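Local structure of secreted protein (Streptomyces lividans TK24, 5LXZ) at residues R521-A532 with G565-K576; Q361-G369 with K382-A390. The protein probably acts as a secreted copper metalloradical oxidase related to galactose oxidase and binds copper at two sites. The protein carries 1 engineered substitution. All coordinates share one frame; numbering follows the deposited sequence.

Both contacts pair antiparallel strands, and both are only partly buried. Contact 1 (521-532 with 565-576) is peripheral, in the C-terminal early set domain, its centre about 32 Å from that of the chain; it pairs an outermost strand with its neighbour, threonine and serine hydroxyls lining the more exposed face and apolar side chains the other. Contact 2 (361-369 with 382-390), about 17 Å from the chain centre, joins the two middle strands of a four-stranded sheet; most of its strand residues are buried, apolar side chains and an arginine dominate, and charged groups gather at one end. The two meet where Pro573 packs on Gln361, whose NE2 donates to Ala558 O.

Contact 1: R521-A532 with G565-K576; sequences RGGSGTFTSRAA and GDKLTVTVPSGK
Arg521 lies along the segment that leads from Pro573 to Lys576. Its CB and CG both rest near the carbonyl oxygen of Pro573, CB at 3.5 Å from Pro573 O, and CD reaches the backbone of Gly575. Beyond that the chain bends (chi3 -65°), bringing the guanidinium beneath Lys576, whose CB sits 3.7 Å above the plane, over its centre. The two basic side chains cross, and a water in the guanidinium plane bridges them, accepting from Arg521 NH2 and Lys576 NZ. NH1 turns instead to Val579 O and Ser581 OG. Cut back to an alanine here, the side chain would probably leave Val579 O without this donor and Lys576 without the flat group it lies on.

Strand 524-528 pairs antiparallel with strand 567-571. The bond from Leu568 N to Phe527 O is almost straight (175° at the hydrogen). On one face, Ser524 OG and Thr571 OG1 share a hydrogen bond of 2.7 Å, and Thr526 OG1 pairs with Thr569 OG1 at 2.9 Å. On the other, Phe527 CE1 meets Val570 CG2 at 3.8 Å, and both side chains continue onto Met586. With 524-528 outermost in its sheet, this is an edge-strand pairing of the immunoglobulin-like early set domain, hydroxyls on its surface side and apolar groups on its core side.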
ATOM      1  N   ARG A 521      25.893  10.649  -0.308  1.00  8.07           N
ATOM      2  CA  ARG A 521      25.771  10.796   1.126  1.00  7.94           C
ATOM      3  C   ARG A 521      27.070  11.341   1.688  1.00  8.12           C
ATOM      4  O   ARG A 521      28.143  10.894   1.346  1.00  8.18           O
ATOM      5  CB  ARG A 521      25.476   9.465   1.772  1.00  7.92           C
ATOM      6  CG  ARG A 521      24.040   8.974   1.586  1.00  7.75           C
ATOM      7  CD  ARG A 521      23.794   7.681   2.334  1.00  7.47           C
ATOM      8  NE  ARG A 521      24.592   6.613   1.794  1.00  7.49           N
ATOM      9  CZ  ARG A 521      24.315   5.884   0.718  1.00  7.98           C
ATOM     10  NH1 ARG A 521      23.109   5.866   0.178  1.00  8.00           N
ATOM     11  NH2 ARG A 521      25.238   5.058   0.249  1.00  8.83           N
ATOM     12  N   GLY A 522      26.914  12.337   2.541  1.00  8.73           N
ATOM     13  CA  GLY A 522      28.045  13.039   3.151  1.00  9.67           C
ATOM     14  C   GLY A 522      28.743  14.017   2.246  1.00 10.86           C
ATOM     15  O   GLY A 522      29.696  14.650   2.678  1.00 12.29           O
ATOM     16  N   GLY A 523      28.244  14.169   1.019  1.00 10.30           N
ATOM     17  CA  GLY A 523      28.797  15.057   0.014  1.00 10.45           C
ATOM     18  C   GLY A 523      27.918  16.258  -0.179  1.00 10.47           C
ATOM     19  O   GLY A 523      26.784  16.324   0.340  1.00 10.04           O
ATOM     20  N   SER A 524      28.441  17.195  -0.966  1.00 10.92           N
ATOM     21  CA  SER A 524      27.762  18.452  -1.193  1.00 11.73           C
ATOM     22  C   SER A 524      27.595  18.743  -2.657  1.00 11.54           C
ATOM     23  O   SER A 524      28.308  18.224  -3.474  1.00 12.81           O
ATOM     24  CB  SER A 524      28.564  19.597  -0.532  1.00 12.25           C
ATOM     25  OG  SER A 524      28.644  19.424   0.872  1.00 13.55           O
ATOM     26  N   GLY A 525      26.581  19.536  -2.974  1.00 12.06           N
ATOM     27  CA  GLY A 525      26.347  20.041  -4.327  1.00 12.14           C
ATOM     28  C   GLY A 525      25.848  21.461  -4.249  1.00 12.43           C
ATOM     29  O   GLY A 525      25.305  21.891  -3.235  1.00 12.08           O
ATOM     30  N   THR A 526      26.161  22.226  -5.303  1.00 13.71           N
ATOM     31  CA  THR A 526      25.842  23.641  -5.352  1.00 14.38           C
ATOM     32  C   THR A 526      24.837  23.872  -6.473  1.00 13.38           C
ATOM     33  O   THR A 526      24.947  23.333  -7.567  1.00 15.59           O
ATOM     34  CB  THR A 526      27.132  24.470  -5.533  1.00 15.71           C
ATOM     35  OG1 THR A 526      27.992  24.241  -4.413  1.00 17.28           O
ATOM     36  CG2 THR A 526      26.847  25.969  -5.576  1.00 17.57           C
ATOM     37  N   PHE A 527      23.845  24.680  -6.151  1.00 12.87           N
ATOM     38  CA  PHE A 527      22.734  25.027  -7.001  1.00 13.52           C
ATOM     39  C   PHE A 527      22.687  26.547  -7.107  1.00 14.35           C
ATOM     40  O   PHE A 527      23.259  27.252  -6.283  1.00 15.12           O
ATOM     41  CB  PHE A 527      21.430  24.512  -6.378  1.00 14.09           C
ATOM     42  CG  PHE A 527      21.342  23.023  -6.331  1.00 14.25           C
ATOM     43  CD1 PHE A 527      22.006  22.311  -5.342  1.00 14.36           C
ATOM     44  CD2 PHE A 527      20.627  22.328  -7.320  1.00 14.94           C
ATOM     45  CE1 PHE A 527      21.931  20.918  -5.303  1.00 14.81           C
ATOM     46  CE2 PHE A 527      20.559  20.937  -7.289  1.00 15.41           C
ATOM     47  CZ  PHE A 527      21.213  20.249  -6.270  1.00 14.69           C
ATOM     48  N   THR A 528      21.979  27.029  -8.113  1.00 15.58           N
ATOM     49  CA  THR A 528      21.724  28.461  -8.255  1.00 16.55           C
ATOM     50  C   THR A 528      20.332  28.809  -7.790  1.00 16.10           C
ATOM     51  O   THR A 528      19.337  28.213  -8.237  1.00 16.98           O
ATOM     52  CB  THR A 528      21.915  28.886  -9.708  1.00 17.61           C
ATOM     53  OG1 THR A 528      23.254  28.566 -10.099  1.00 20.23           O
ATOM     54  CG2 THR A 528      21.677  30.390  -9.919  1.00 18.97           C
ATOM     55  N   SER A 529      20.255  29.798  -6.917  1.00 17.11           N
ATOM     56  CA  SER A 529      18.986  30.398  -6.576  1.00 17.30           C
ATOM     57  C   SER A 529      19.214  31.886  -6.353  1.00 18.07           C
ATOM     58  O   SER A 529      19.948  32.244  -5.442  1.00 17.83           O
ATOM     59  CB  SER A 529      18.410  29.807  -5.296  1.00 17.08           C
ATOM     60  OG  SER A 529      17.205  30.464  -4.960  1.00 18.37           O
ATOM     61  N   ARG A 530      18.592  32.717  -7.174  1.00 19.58           N
ATOM     62  CA  ARG A 530      18.582  34.169  -6.896  1.00 23.16           C
ATOM     63  C   ARG A 530      18.012  34.465  -5.500  1.00 23.05           C
ATOM     64  O   ARG A 530      18.453  35.402  -4.820  1.00 24.87           O
ATOM     65  CB  ARG A 530      17.812  34.908  -7.985  1.00 25.44           C
ATOM     66  CG  ARG A 530      18.525  34.879  -9.327  1.00 29.46           C
ATOM     67  CD  ARG A 530      17.728  35.618 -10.396  1.00 32.64           C
ATOM     68  NE  ARG A 530      16.450  34.957 -10.688  1.00 34.99           N
ATOM     69  CZ  ARG A 530      16.273  33.934 -11.532  1.00 35.95           C
ATOM     70  NH1 ARG A 530      17.287  33.400 -12.211  1.00 37.59           N
ATOM     71  NH2 ARG A 530      15.053  33.428 -11.695  1.00 37.88           N
ATOM     72  N   ALA A 531      17.083  33.623  -5.045  1.00 19.44           N
ATOM     73  CA  ALA A 531      16.510  33.713  -3.707  1.00 19.21           C
ATOM     74  C   ALA A 531      17.255  32.894  -2.649  1.00 17.48           C
ATOM     75  O   ALA A 531      16.690  32.576  -1.600  1.00 17.73           O
ATOM     76  CB  ALA A 531      15.060  33.255  -3.777  1.00 19.91           C
ATOM     77  N   ALA A 532      18.521  32.562  -2.883  1.00 17.30           N
ATOM     78  CA  ALA A 532      19.257  31.714  -1.948  1.00 18.04           C
ATOM     79  C   ALA A 532      19.248  32.217  -0.511  1.00 19.55           C
ATOM     80  O   ALA A 532      19.086  31.439   0.414  1.00 18.07           O
ATOM     81  CB  ALA A 532      20.685  31.465  -2.414  1.00 19.10           C
ATOM     82  N   GLY A 565      25.405  34.615  -1.917  1.00 20.90           N
ATOM     83  CA  GLY A 565      24.983  35.258  -3.160  1.00 21.07           C
ATOM     84  C   GLY A 565      23.862  34.440  -3.765  1.00 21.60           C
ATOM     85  O   GLY A 565      22.889  34.133  -3.080  1.00 23.61           O
ATOM     86  N   ASP A 566      23.994  34.085  -5.033  1.00 20.31           N
ATOM     87  CA  ASP A 566      22.959  33.313  -5.714  1.00 21.46           C
ATOM     88  C   ASP A 566      23.276  31.802  -5.703  1.00 20.20           C
ATOM     89  O   ASP A 566      22.703  31.066  -6.507  1.00 21.93           O
ATOM     90  CB  ASP A 566      22.722  33.841  -7.139  1.00 23.83           C
ATOM     91  CG  ASP A 566      23.901  33.609  -8.087  1.00 27.84           C
ATOM     92  OD1 ASP A 566      25.021  33.277  -7.630  1.00 30.37           O
ATOM     93  OD2 ASP A 566      23.709  33.764  -9.340  1.00 32.27           O
ATOM     94  N   LYS A 567      24.206  31.384  -4.838  1.00 18.41           N
ATOM     95  CA  LYS A 567      24.659  29.989  -4.760  1.00 17.80           C
ATOM     96  C   LYS A 567      24.192  29.360  -3.457  1.00 16.80           C
ATOM     97  O   LYS A 567      24.329  29.945  -2.377  1.00 17.27           O
ATOM     98  CB  LYS A 567      26.173  29.888  -4.854  1.00 19.76           C
ATOM     99  CG  LYS A 567      26.767  30.406  -6.156  1.00 22.81           C
ATOM    100  CD  LYS A 567      26.431  29.577  -7.387  1.00 24.26           C
ATOM    101  CE  LYS A 567      27.362  29.926  -8.547  0.50 24.99           C
ATOM    102  NZ  LYS A 567      27.353  31.386  -8.859  0.50 25.50           N
ATOM    103  N   LEU A 568      23.571  28.189  -3.585  1.00 14.04           N
ATOM    104  CA  LEU A 568      23.098  27.413  -2.465  1.00 14.04           C
ATOM    105  C   LEU A 568      23.846  26.091  -2.469  1.00 12.55           C
ATOM    106  O   LEU A 568      23.733  25.329  -3.419  1.00 13.03           O
ATOM    107  CB  LEU A 568      21.614  27.179  -2.639  1.00 14.76           C
ATOM    108  CG  LEU A 568      20.989  26.530  -1.422  1.00 16.38           C
ATOM    109  CD1 LEU A 568      20.805  27.514  -0.272  1.00 17.71           C
ATOM    110  CD2 LEU A 568      19.651  25.928  -1.781  1.00 16.43           C
ATOM    111  N   THR A 569      24.622  25.841  -1.420  1.00 12.37           N
ATOM    112  CA  THR A 569      25.368  24.572  -1.283  1.00 12.70           C
ATOM    113  C   THR A 569      24.628  23.727  -0.276  1.00 12.08           C
ATOM    114  O   THR A 569      24.400  24.151   0.827  1.00 12.86           O
ATOM    115  CB  THR A 569      26.789  24.821  -0.837  1.00 14.15           C
ATOM    116  OG1 THR A 569      27.394  25.587  -1.888  1.00 15.76           O
ATOM    117  CG2 THR A 569      27.554  23.537  -0.657  1.00 14.98           C
ATOM    118  N   VAL A 570      24.319  22.502  -0.652  1.00 11.35           N
ATOM    119  CA  VAL A 570      23.586  21.586   0.233  1.00 11.64           C
ATOM    120  C   VAL A 570      24.459  20.386   0.522  1.00 11.08           C
ATOM    121  O   VAL A 570      25.286  20.023  -0.298  1.00 11.54           O
ATOM    122  CB  VAL A 570      22.253  21.140  -0.403  1.00 11.28           C
ATOM    123  CG1 VAL A 570      21.432  22.340  -0.809  1.00 11.28           C
ATOM    124  CG2 VAL A 570      22.459  20.251  -1.613  1.00 11.37           C
ATOM    125  N   THR A 571      24.235  19.754   1.667  1.00 10.68           N
ATOM    126  CA  THR A 571      25.009  18.564   2.037  1.00 10.40           C
ATOM    127  C   THR A 571      24.023  17.453   2.383  1.00  9.60           C
ATOM    128  O   THR A 571      23.138  17.640   3.173  1.00 10.60           O
ATOM    129  CB  THR A 571      25.957  18.864   3.220  1.00 11.50           C
ATOM    130  OG1 THR A 571      26.826  19.964   2.848  1.00 12.10           O
ATOM    131  CG2 THR A 571      26.829  17.683   3.569  1.00 12.00           C
ATOM    132  N   VAL A 572      24.223  16.304   1.762  1.00  8.72           N
ATOM    133  CA  VAL A 572      23.369  15.158   1.984  1.00  8.73           C
ATOM    134  C   VAL A 572      23.816  14.479   3.272  1.00  8.76           C
ATOM    135  O   VAL A 572      24.997  14.210   3.457  1.00  9.62           O
ATOM    136  CB  VAL A 572      23.458  14.189   0.786  1.00  8.66           C
ATOM    137  CG1 VAL A 572      22.606  12.948   1.023  1.00  8.83           C
ATOM    138  CG2 VAL A 572      22.965  14.865  -0.487  1.00  8.68           C
ATOM    139  N   PRO A 573      22.864  14.111   4.137  1.00  8.11           N
ATOM    140  CA  PRO A 573      23.235  13.419   5.354  1.00  8.62           C
ATOM    141  C   PRO A 573      23.903  12.066   5.098  1.00  8.02           C
ATOM    142  O   PRO A 573      23.718  11.458   4.053  1.00  8.54           O
ATOM    143  CB  PRO A 573      21.885  13.140   6.020  1.00  8.53           C
ATOM    144  CG  PRO A 573      21.021  14.194   5.552  1.00  8.52           C
ATOM    145  CD  PRO A 573      21.468  14.563   4.173  1.00  8.34           C
ATOM    146  N   SER A 574      24.674  11.626   6.076  1.00  8.33           N
ATOM    147  CA  SER A 574      25.224  10.298   6.101  1.00  8.22           C
ATOM    148  C   SER A 574      24.160   9.256   6.452  1.00  8.11           C
ATOM    149  O   SER A 574      23.248   9.522   7.213  1.00  8.99           O
ATOM    150  CB  SER A 574      26.320  10.183   7.131  1.00  8.73           C
ATOM    151  OG  SER A 574      27.425  11.023   6.758  1.00  9.79           O
ATOM    152  N   GLY A 575      24.384   8.043   5.965  1.00  7.55           N
ATOM    153  CA  GLY A 575      23.675   6.856   6.416  1.00  7.45           C
ATOM    154  C   GLY A 575      22.728   6.332   5.339  1.00  7.03           C
ATOM    155  O   GLY A 575      21.739   6.976   5.035  1.00  7.24           O
ATOM    156  N   LYS A 576      23.058   5.202   4.731  1.00  7.53           N
ATOM    157  CA  LYS A 576      22.240   4.549   3.729  1.00  7.98           C
ATOM    158  C   LYS A 576      20.895   4.052   4.263  1.00  8.23           C
ATOM    159  O   LYS A 576      19.986   3.823   3.491  1.00  8.75           O
ATOM    160  CB  LYS A 576      23.064   3.387   3.146  1.00  8.60           C
ATOM    161  CG  LYS A 576      22.493   2.687   1.935  1.00  9.35           C
ATOM    162  CD  LYS A 576      23.523   1.671   1.364  1.00  9.71           C
ATOM    163  CE  LYS A 576      22.911   0.727   0.369  1.00 10.91           C
ATOM    164  NZ  LYS A 576      22.555   1.401  -0.885  1.00 11.77           N
TER
HETATM  165  O   HOH W   1      25.007   2.977  -1.768  1.00 16.86           O
HETATM  166  O   HOH W   2      20.320  35.236  -2.436  1.00 28.93           O

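Contact 2: Q361-G369 with K382-A390; sequences QDEKYMVIG and KTRIADLKA
Gly369 O is gripped by the guanidinium of Arg384. Arg384 NH1 gives Gly369 O a nearly straight bond of 2.7 Å (171° at the hydrogen), in the carbonyl plane and on a lone pair, while NH2 adds a weak one. The oxygen also lies in the guanidinium plane, and Val367 CG1 packs over one face of that group, offset toward its rim. Bends at chi2 (79°) and chi3 (132°) turn the arginine back toward the partner strand. NE also donates to Ser344 O, and NH2 to Asp345 O and Met348 O, so backbone carbonyls surround much of this buried group.

Strands 364-368 and 383-387 run antiparallel, with Tyr365-Ala386 and Val367-Arg384 as hydrogen-bonded pairs. At the other end, Lys389 NZ donates to Gln361 O at 2.7 Å but stays 4.4 Å from Glu363 OE2, beyond a salt bridge; Glu363 OE1 accepts from Gln305 N. Asp387 OD1 accepts from Lys389 N in an Asx turn. Between the ends, Tyr365 CE1 touches Leu388 CD1 at 3.5 Å, and on the opposite face Met366 CE meets Ile385 CD1 at 3.6 Å.

This sheet is probably one blade of the Kelch-type beta-propeller: 353-356 and 395-397 flank the pair, Tyr365 meets Phe302 and Phe310 of the preceding sheet, and Met366 and Ile385 pack on Tyr441 in strand 438-442 of the following one.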
ATOM      1  N   GLN A 361      14.888  12.149   9.636  1.00  8.06           N
ATOM      2  CA  GLN A 361      15.846  12.004  10.718  1.00  8.70           C
ATOM      3  C   GLN A 361      15.203  11.691  12.070  1.00  9.57           C
ATOM      4  O   GLN A 361      15.822  11.009  12.890  1.00 10.34           O
ATOM      5  CB  GLN A 361      16.671  13.292  10.877  1.00  8.89           C
ATOM      6  CG  GLN A 361      17.756  13.411   9.833  1.00  9.23           C
ATOM      7  CD  GLN A 361      17.370  14.192   8.579  1.00  8.65           C
ATOM      8  OE1 GLN A 361      16.195  14.318   8.203  1.00  8.65           O
ATOM      9  NE2 GLN A 361      18.390  14.783   7.937  1.00  8.85           N
ATOM     10  N   ASP A 362      14.016  12.243  12.315  1.00 10.24           N
ATOM     11  CA  ASP A 362      13.407  12.122  13.648  1.00 10.95           C
ATOM     12  C   ASP A 362      12.831  10.745  13.930  1.00 10.52           C
ATOM     13  O   ASP A 362      12.559  10.431  15.085  1.00 10.16           O
ATOM     14  CB  ASP A 362      12.361  13.202  13.825  1.00 12.25           C
ATOM     15  CG  ASP A 362      12.958  14.611  13.844  1.00 14.99           C
ATOM     16  OD1 ASP A 362      14.202  14.799  13.873  1.00 18.20           O
ATOM     17  OD2 ASP A 362      12.147  15.541  13.789  1.00 21.73           O
ATOM     18  N   GLU A 363      12.620   9.914  12.901  1.00  9.50           N
ATOM     19  CA  GLU A 363      12.102   8.536  13.078  1.00 10.08           C
ATOM     20  C   GLU A 363      10.777   8.519  13.801  1.00  9.55           C
ATOM     21  O   GLU A 363      10.515   7.624  14.603  1.00  9.64           O
ATOM     22  CB  GLU A 363      13.128   7.619  13.762  1.00 11.44           C
ATOM     23  CG  GLU A 363      14.488   7.643  13.097  1.00 13.29           C
ATOM     24  CD  GLU A 363      15.337   6.423  13.434  1.00 15.56           C
ATOM     25  OE1 GLU A 363      15.065   5.298  12.888  1.00 16.11           O
ATOM     26  OE2 GLU A 363      16.312   6.618  14.240  1.00 17.93           O
ATOM     27  N   LYS A 364       9.930   9.499  13.470  1.00  8.42           N
ATOM     28  CA  LYS A 364       8.574   9.520  13.968  1.00  8.99           C
ATOM     29  C   LYS A 364       7.606   9.062  12.887  1.00  8.05           C
ATOM     30  O   LYS A 364       7.597   9.607  11.781  1.00  8.99           O
ATOM     31  CB  LYS A 364       8.190  10.913  14.445  1.00 10.37           C
ATOM     32  CG  LYS A 364       8.935  11.356  15.689  1.00 12.57           C
ATOM     33  CD  LYS A 364       8.417  12.701  16.176  1.00 14.75           C
ATOM     34  CE  LYS A 364       9.223  13.236  17.338  1.00 17.61           C
ATOM     35  NZ  LYS A 364       8.480  14.372  17.961  0.50 17.63           N
ATOM     36  N   TYR A 365       6.816   8.044  13.222  1.00  7.80           N
ATOM     37  CA  TYR A 365       5.895   7.411  12.260  1.00  8.14           C
ATOM     38  C   TYR A 365       4.486   7.674  12.692  1.00  8.34           C
ATOM     39  O   TYR A 365       4.206   7.557  13.877  1.00  9.45           O
ATOM     40  CB  TYR A 365       6.144   5.912  12.200  1.00  8.57           C
ATOM     41  CG  TYR A 365       7.419   5.510  11.569  1.00  9.12           C
ATOM     42  CD1 TYR A 365       8.601   5.503  12.277  1.00  9.87           C
ATOM     43  CD2 TYR A 365       7.466   5.195  10.233  1.00  9.32           C
ATOM     44  CE1 TYR A 365       9.793   5.138  11.671  1.00 10.59           C
ATOM     45  CE2 TYR A 365       8.657   4.868   9.626  1.00 10.23           C
ATOM     46  CZ  TYR A 365       9.797   4.831  10.339  1.00 10.11           C
ATOM     47  OH  TYR A 365      11.001   4.471   9.736  1.00 12.03           O
ATOM     48  N   MET A 366       3.617   8.014  11.765  1.00  7.17           N
ATOM     49  CA  MET A 366       2.210   8.264  12.046  1.00  7.72           C
ATOM     50  C   MET A 366       1.346   7.293  11.282  1.00  7.02           C
ATOM     51  O   MET A 366       1.516   7.104  10.077  1.00  7.02           O
ATOM     52  CB  MET A 366       1.853   9.682  11.702  1.00  8.95           C
ATOM     53  CG  MET A 366       0.384   9.979  11.944  1.00 10.01           C
ATOM     54  SD  MET A 366      -0.164  11.576  11.285  1.00 14.22           S
ATOM     55  CE  MET A 366       0.328  12.469  12.671  1.00 13.13           C
ATOM     56  N   VAL A 367       0.432   6.633  11.999  1.00  6.69           N
ATOM     57  CA  VAL A 367      -0.587   5.759  11.465  1.00  6.58           C
ATOM     58  C   VAL A 367      -1.940   6.498  11.539  1.00  6.53           C
ATOM     59  O   VAL A 367      -2.237   7.106  12.568  1.00  7.04           O
ATOM     60  CB  VAL A 367      -0.622   4.438  12.230  1.00  7.24           C
ATOM     61  CG1 VAL A 367      -1.783   3.617  11.794  1.00  7.61           C
ATOM     62  CG2 VAL A 367       0.674   3.657  12.066  1.00  7.83           C
ATOM     63  N   ILE A 368      -2.638   6.514  10.433  1.00  6.31           N
ATOM     64  CA  ILE A 368      -3.779   7.381  10.247  1.00  6.52           C
ATOM     65  C   ILE A 368      -5.000   6.561   9.864  1.00  6.41           C
ATOM     66  O   ILE A 368      -4.996   5.863   8.861  1.00  5.91           O
ATOM     67  CB  ILE A 368      -3.515   8.397   9.098  1.00  7.54           C
ATOM     68  CG1 ILE A 368      -2.213   9.125   9.292  1.00  8.44           C
ATOM     69  CG2 ILE A 368      -4.667   9.379   8.950  1.00  7.60           C
ATOM     70  CD1 ILE A 368      -1.680   9.822   8.074  1.00  9.70           C
ATOM     71  N   GLY A 369      -6.072   6.685  10.628  1.00  6.30           N
ATOM     72  CA  GLY A 369      -7.333   6.093  10.294  1.00  6.17           C
ATOM     73  C   GLY A 369      -7.276   4.565  10.315  1.00  6.43           C
ATOM     74  O   GLY A 369      -6.526   3.995  11.109  1.00  6.09           O
ATOM     75  N   LYS A 382      -8.470   8.215  14.583  1.00  8.51           N
ATOM     76  CA  LYS A 382      -7.240   8.552  15.255  1.00  9.19           C
ATOM     77  C   LYS A 382      -6.027   8.595  14.361  1.00  8.54           C
ATOM     78  O   LYS A 382      -5.927   7.857  13.345  1.00  8.26           O
ATOM     79  CB  LYS A 382      -6.987   7.615  16.434  1.00 10.16           C
ATOM     80  CG  LYS A 382      -8.048   7.862  17.507  1.00 11.04           C
ATOM     81  CD  LYS A 382      -7.830   7.064  18.768  1.00 12.73           C
ATOM     82  CE  LYS A 382      -8.734   7.635  19.881  1.00 13.45           C
ATOM     83  NZ  LYS A 382      -8.235   7.178  21.190  1.00 16.21           N
ATOM     84  N   THR A 383      -5.094   9.429  14.788  1.00  8.32           N
ATOM     85  CA  THR A 383      -3.706   9.299  14.413  1.00  8.25           C
ATOM     86  C   THR A 383      -2.923   8.782  15.578  1.00  8.20           C
ATOM     87  O   THR A 383      -3.221   9.090  16.740  1.00  8.23           O
ATOM     88  CB  THR A 383      -3.057  10.585  13.861  1.00  8.90           C
ATOM     89  OG1 THR A 383      -2.991  11.572  14.866  1.00  9.12           O
ATOM     90  CG2 THR A 383      -3.830  11.081  12.679  1.00  9.34           C
ATOM     91  N   ARG A 384      -1.906   7.980  15.288  1.00  7.20           N
ATOM     92  CA  ARG A 384      -1.067   7.389  16.335  1.00  7.65           C
ATOM     93  C   ARG A 384       0.368   7.599  15.909  1.00  8.19           C
ATOM     94  O   ARG A 384       0.703   7.243  14.790  1.00  8.34           O
ATOM     95  CB  ARG A 384      -1.396   5.930  16.568  1.00  7.31           C
ATOM     96  CG  ARG A 384      -2.878   5.619  16.779  1.00  7.47           C
ATOM     97  CD  ARG A 384      -3.688   5.575  15.487  1.00  7.65           C
ATOM     98  NE  ARG A 384      -4.542   4.396  15.385  1.00  7.53           N
ATOM     99  CZ  ARG A 384      -5.162   4.056  14.273  1.00  7.89           C
ATOM    100  NH1 ARG A 384      -5.139   4.866  13.227  1.00  7.66           N
ATOM    101  NH2 ARG A 384      -5.803   2.890  14.179  1.00  8.45           N
ATOM    102  N   ILE A 385       1.212   8.107  16.794  1.00  8.03           N
ATOM    103  CA  ILE A 385       2.558   8.502  16.437  1.00  8.33           C
ATOM    104  C   ILE A 385       3.536   7.750  17.306  1.00  8.47           C
ATOM    105  O   ILE A 385       3.371   7.751  18.537  1.00  9.29           O
ATOM    106  CB  ILE A 385       2.756   9.996  16.626  1.00  9.21           C
ATOM    107  CG1 ILE A 385       1.774  10.780  15.760  1.00 10.10           C
ATOM    108  CG2 ILE A 385       4.186  10.353  16.299  1.00  9.01           C
ATOM    109  CD1 ILE A 385       1.738  12.272  16.001  1.00 10.94           C
ATOM    110  N   ALA A 386       4.516   7.084  16.684  1.00  8.46           N
ATOM    111  CA  ALA A 386       5.571   6.397  17.404  1.00  8.39           C
ATOM    112  C   ALA A 386       6.881   7.063  17.101  1.00  9.03           C
ATOM    113  O   ALA A 386       7.209   7.266  15.944  1.00  9.26           O
ATOM    114  CB  ALA A 386       5.643   4.942  17.049  1.00  8.43           C
ATOM    115  N   ASP A 387       7.650   7.368  18.135  1.00  9.99           N
ATOM    116  CA  ASP A 387       8.991   7.932  18.031  1.00 10.61           C
ATOM    117  C   ASP A 387      10.032   6.836  18.228  1.00 11.58           C
ATOM    118  O   ASP A 387      10.262   6.377  19.374  1.00 12.22           O
ATOM    119  CB  ASP A 387       9.190   9.032  19.075  1.00 12.16           C
ATOM    120  CG  ASP A 387      10.560   9.703  18.974  1.00 13.27           C
ATOM    121  OD1 ASP A 387      11.479   9.162  18.379  1.00 15.04           O
ATOM    122  OD2 ASP A 387      10.633  10.826  19.545  1.00 16.66           O
ATOM    123  N   LEU A 388      10.644   6.381  17.162  1.00 12.31           N
ATOM    124  CA  LEU A 388      11.535   5.260  17.264  1.00 15.05           C
ATOM    125  C   LEU A 388      12.938   5.597  17.732  1.00 18.04           C
ATOM    126  O   LEU A 388      13.775   4.692  17.827  1.00 19.26           O
ATOM    127  CB  LEU A 388      11.572   4.515  15.964  1.00 16.21           C
ATOM    128  CG  LEU A 388      10.275   3.997  15.423  1.00 17.62           C
ATOM    129  CD1 LEU A 388      10.522   2.981  14.350  1.00 20.05           C
ATOM    130  CD2 LEU A 388       9.342   3.464  16.495  1.00 19.54           C
ATOM    131  N   LYS A 389      13.197   6.866  18.023  1.00 18.95           N
ATOM    132  CA  LYS A 389      14.450   7.226  18.704  1.00 22.25           C
ATOM    133  C   LYS A 389      14.392   6.973  20.203  1.00 23.58           C
ATOM    134  O   LYS A 389      15.438   6.911  20.841  1.00 25.20           O
ATOM    135  CB  LYS A 389      14.877   8.669  18.331  1.00 23.30           C
ATOM    136  CG  LYS A 389      15.604   8.634  16.982  1.00 24.64           C
ATOM    137  CD  LYS A 389      16.350   9.872  16.507  1.00 24.60           C
ATOM    138  CE  LYS A 389      17.168   9.517  15.269  1.00 24.10           C
ATOM    139  NZ  LYS A 389      17.842  10.695  14.685  0.50 25.63           N
ATOM    140  N   ALA A 390      13.196   6.806  20.771  1.00 23.48           N
ATOM    141  CA  ALA A 390      13.060   6.498  22.186  1.00 26.30           C
ATOM    142  C   ALA A 390      13.648   5.118  22.522  1.00 27.95           C
ATOM    143  O   ALA A 390      13.654   4.174  21.685  1.00 27.52           O
ATOM    144  CB  ALA A 390      11.601   6.609  22.614  1.00 25.82           C
TER
HETATM  145  O   HOH W   3      12.633  11.756  17.349  1.00 19.07           O
HETATM  146  O   HOH W   4      16.552  13.620  14.887  1.00 31.83           O